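Local coordinates for protein COG0778: Nitroreductase (Streptococcus pneumoniae, PDB 2B67) that binds flavin mononucleotide and, as a member of the nitroreductase family, probably catalyses FMN-dependent, NAD(P)H-driven reduction reactions, at residues A[43-48]-A[128-133]. Residues are numbered along the deposited sequence; the frame is centred on the assembly and turned at random.
Sequences HNSQPW and SDYLAL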
ATOM      1  N   HIS A  43      10.856   1.590   8.493  1.00 15.87           N
ATOM      2  CA  HIS A  43      11.465   1.411   9.843  1.00 16.32           C
ATOM      3  C   HIS A  43      11.019   0.149  10.566  1.00 15.99           C
ATOM      4  O   HIS A  43      11.332  -0.034  11.766  1.00 15.40           O
ATOM      5  CB  HIS A  43      11.125   2.595  10.762  1.00 16.85           C
ATOM      6  CG  HIS A  43      11.564   3.912  10.222  1.00 19.27           C
ATOM      7  ND1 HIS A  43      10.671   4.849   9.745  1.00 18.54           N
ATOM      8  CD2 HIS A  43      12.801   4.453  10.078  1.00 20.45           C
ATOM      9  CE1 HIS A  43      11.341   5.911   9.324  1.00 20.80           C
ATOM     10  NE2 HIS A  43      12.632   5.693   9.512  1.00 20.31           N
ATOM     11  N   ASN A  44      10.257  -0.697   9.856  1.00 15.80           N
ATOM     12  CA  ASN A  44       9.517  -1.789  10.469  1.00 15.22           C
ATOM     13  C   ASN A  44       8.640  -1.244  11.593  1.00 14.52           C
ATOM     14  O   ASN A  44       8.391  -1.924  12.562  1.00 15.00           O
ATOM     15  CB  ASN A  44      10.462  -2.911  10.963  1.00 15.19           C
ATOM     16  CG  ASN A  44       9.734  -4.195  11.306  1.00 16.71           C
ATOM     17  OD1 ASN A  44       8.670  -4.538  10.726  1.00 16.49           O
ATOM     18  ND2 ASN A  44      10.318  -4.951  12.231  1.00 17.40           N
ATOM     19  N   SER A  45       8.118  -0.025  11.415  1.00 15.02           N
ATOM     20  CA  SER A  45       7.262   0.610  12.415  1.00 14.48           C
ATOM     21  C   SER A  45       5.862  -0.007  12.531  1.00 14.16           C
ATOM     22  O   SER A  45       5.204   0.173  13.534  1.00 14.23           O
ATOM     23  CB  SER A  45       7.131   2.117  12.137  1.00 15.26           C
ATOM     24  OG  SER A  45       6.395   2.370  10.930  1.00 13.95           O
ATOM     25  N   GLN A  46       5.407  -0.727  11.503  1.00 13.76           N
ATOM     26  CA  GLN A  46       4.113  -1.443  11.534  1.00 13.25           C
ATOM     27  C   GLN A  46       3.017  -0.655  12.283  1.00 13.37           C
ATOM     28  O   GLN A  46       2.483  -1.106  13.293  1.00 14.40           O
ATOM     29  CB  GLN A  46       4.275  -2.884  12.071  1.00 14.06           C
ATOM     30  CG  GLN A  46       5.057  -3.039  13.356  1.00 15.05           C
ATOM     31  CD  GLN A  46       5.638  -4.469  13.556  1.00 13.30           C
ATOM     32  OE1 GLN A  46       4.901  -5.439  13.683  1.00 13.87           O
ATOM     33  NE2 GLN A  46       6.947  -4.562  13.619  1.00 13.39           N
ATOM     34  N   PRO A  47       2.693   0.548  11.786  1.00 12.83           N
ATOM     35  CA  PRO A  47       1.935   1.499  12.581  1.00 13.27           C
ATOM     36  C   PRO A  47       0.434   1.335  12.415  1.00 14.00           C
ATOM     37  O   PRO A  47      -0.258   2.322  12.179  1.00 16.67           O
ATOM     38  CB  PRO A  47       2.403   2.847  12.013  1.00 13.69           C
ATOM     39  CG  PRO A  47       2.607   2.560  10.520  1.00 13.85           C
ATOM     40  CD  PRO A  47       3.112   1.116  10.478  1.00 13.90           C
ATOM     41  N   TRP A  48      -0.064   0.111  12.549  1.00 14.29           N
ATOM     42  CA  TRP A  48      -1.417  -0.243  12.104  1.00 14.18           C
ATOM     43  C   TRP A  48      -2.226  -0.937  13.172  1.00 13.78           C
ATOM     44  O   TRP A  48      -1.682  -1.603  14.084  1.00 13.88           O
ATOM     45  CB  TRP A  48      -1.390  -1.132  10.836  1.00 14.70           C
ATOM     46  CG  TRP A  48      -0.349  -2.219  10.777  1.00 14.78           C
ATOM     47  CD1 TRP A  48      -0.245  -3.335  11.596  1.00 15.70           C
ATOM     48  CD2 TRP A  48       0.696  -2.343   9.805  1.00 12.54           C
ATOM     49  NE1 TRP A  48       0.827  -4.117  11.201  1.00 17.34           N
ATOM     50  CE2 TRP A  48       1.423  -3.528  10.111  1.00 14.23           C
ATOM     51  CE3 TRP A  48       1.102  -1.564   8.718  1.00 11.87           C
ATOM     52  CZ2 TRP A  48       2.502  -3.959   9.341  1.00 14.43           C
ATOM     53  CZ3 TRP A  48       2.185  -1.983   7.968  1.00 14.23           C
ATOM     54  CH2 TRP A  48       2.877  -3.162   8.281  1.00 13.90           C
ATOM     55  N   SER A 128       1.662  12.488   8.025  1.00 15.27           N
ATOM     56  CA  SER A 128       0.400  12.098   7.427  1.00 16.05           C
ATOM     57  C   SER A 128       0.598  11.166   6.195  1.00 15.54           C
ATOM     58  O   SER A 128      -0.166  10.204   6.009  1.00 15.97           O
ATOM     59  CB  SER A 128      -0.425  13.341   7.027  1.00 15.84           C
ATOM     60  OG  SER A 128      -1.734  12.947   6.641  1.00 15.72           O
ATOM     61  N   ASP A 129       1.579  11.497   5.357  1.00 14.93           N
ATOM     62  CA  ASP A 129       1.996  10.683   4.194  1.00 15.61           C
ATOM     63  C   ASP A 129       2.554   9.334   4.588  1.00 14.83           C
ATOM     64  O   ASP A 129       2.296   8.314   3.915  1.00 15.26           O
ATOM     65  CB  ASP A 129       3.043  11.417   3.324  1.00 15.54           C
ATOM     66  CG  ASP A 129       2.443  12.615   2.527  1.00 18.60           C
ATOM     67  OD1 ASP A 129       1.220  12.857   2.586  1.00 17.29           O
ATOM     68  OD2 ASP A 129       3.214  13.328   1.843  1.00 20.48           O
ATOM     69  N   TYR A 130       3.333   9.333   5.667  1.00 14.18           N
ATOM     70  CA  TYR A 130       3.983   8.113   6.190  1.00 13.68           C
ATOM     71  C   TYR A 130       2.902   7.107   6.617  1.00 12.90           C
ATOM     72  O   TYR A 130       2.916   5.940   6.229  1.00 12.20           O
ATOM     73  CB  TYR A 130       4.876   8.517   7.360  1.00 14.13           C
ATOM     74  CG  TYR A 130       5.702   7.462   8.021  1.00 14.49           C
ATOM     75  CD1 TYR A 130       7.066   7.332   7.730  1.00 16.44           C
ATOM     76  CD2 TYR A 130       5.149   6.635   8.991  1.00 14.98           C
ATOM     77  CE1 TYR A 130       7.870   6.366   8.399  1.00 15.09           C
ATOM     78  CE2 TYR A 130       5.923   5.653   9.647  1.00 13.52           C
ATOM     79  CZ  TYR A 130       7.285   5.546   9.382  1.00 15.54           C
ATOM     80  OH  TYR A 130       8.029   4.553  10.059  1.00 15.91           O
ATOM     81  N   LEU A 131       1.931   7.587   7.372  1.00 12.01           N
ATOM     82  CA  LEU A 131       0.856   6.720   7.849  1.00 11.58           C
ATOM     83  C   LEU A 131       0.017   6.210   6.663  1.00 11.67           C
ATOM     84  O   LEU A 131      -0.342   5.032   6.585  1.00 10.70           O
ATOM     85  CB  LEU A 131       0.000   7.480   8.848  1.00 11.38           C
ATOM     86  CG  LEU A 131       0.652   7.906  10.186  1.00 12.39           C
ATOM     87  CD1 LEU A 131      -0.394   8.646  11.035  1.00 13.99           C
ATOM     88  CD2 LEU A 131       1.229   6.755  10.996  1.00 11.85           C
ATOM     89  N   ALA A 132      -0.281   7.110   5.719  1.00 11.02           N
ATOM     90  CA  ALA A 132      -1.119   6.749   4.587  1.00 10.50           C
ATOM     91  C   ALA A 132      -0.410   5.692   3.716  1.00 11.45           C
ATOM     92  O   ALA A 132      -1.030   4.716   3.247  1.00 10.22           O
ATOM     93  CB  ALA A 132      -1.511   7.992   3.759  1.00  8.96           C
ATOM     94  N   LEU A 133       0.891   5.885   3.507  1.00 12.19           N
ATOM     95  CA  LEU A 133       1.649   4.950   2.710  1.00 12.58           C
ATOM     96  C   LEU A 133       1.683   3.575   3.343  1.00 12.25           C
ATOM     97  O   LEU A 133       1.404   2.574   2.675  1.00 12.04           O
ATOM     98  CB  LEU A 133       3.069   5.458   2.401  1.00 12.79           C
ATOM     99  CG  LEU A 133       3.670   4.518   1.329  1.00 16.68           C
ATOM    100  CD1 LEU A 133       4.253   5.290   0.157  1.00 16.85           C
ATOM    101  CD2 LEU A 133       4.663   3.601   1.990  1.00 16.71           C
TER
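The rings of His-43 and Tyr-130 meet at their edges and do not stack, with centroids 5.6 Å apart and planes turned by 25°. ND1 of His-43 lies at the edge of the tyrosine ring, in its plane, and hydrogen-bonds to the phenol OH at 2.7 Å; the bond is nearly straight (167°). Histidine suits this place because it offers a ring nitrogen to the phenol and an aromatic ring to Phe-119, which packs edge-to-face with both rings. Ser-45 OG, also near the tyrosine ring plane, hydrogen-bonds to the same OH at 2.9 Å, so that the hydroxyl bridges histidine and serine. Tyrosine fits because its long, flat side chain, with CG anti to the backbone N (chi1 -177°), carries a hydroxyl from the helix to the loop. Serine fits because its short hydroxyl can accept one bond while donating another, here to Ala-42 O in its own loop. Further along, the contact turns apolar: Pro-47 CB rests 4.2 Å from Leu-131 CD2, the branched leucine bringing a methyl to the compact proline ring at the centre of an inverse gamma turn. The contact thus joins the loop before strand 48-53 to the long helix 124-148. His-43, Asn-44 and Leu-133 line the FMN pocket, though the His-43 side chain stays about 6 Å from the cofactor, so this loop-helix junction forms part of the flavin site of the nitroreductase alpha-beta fold.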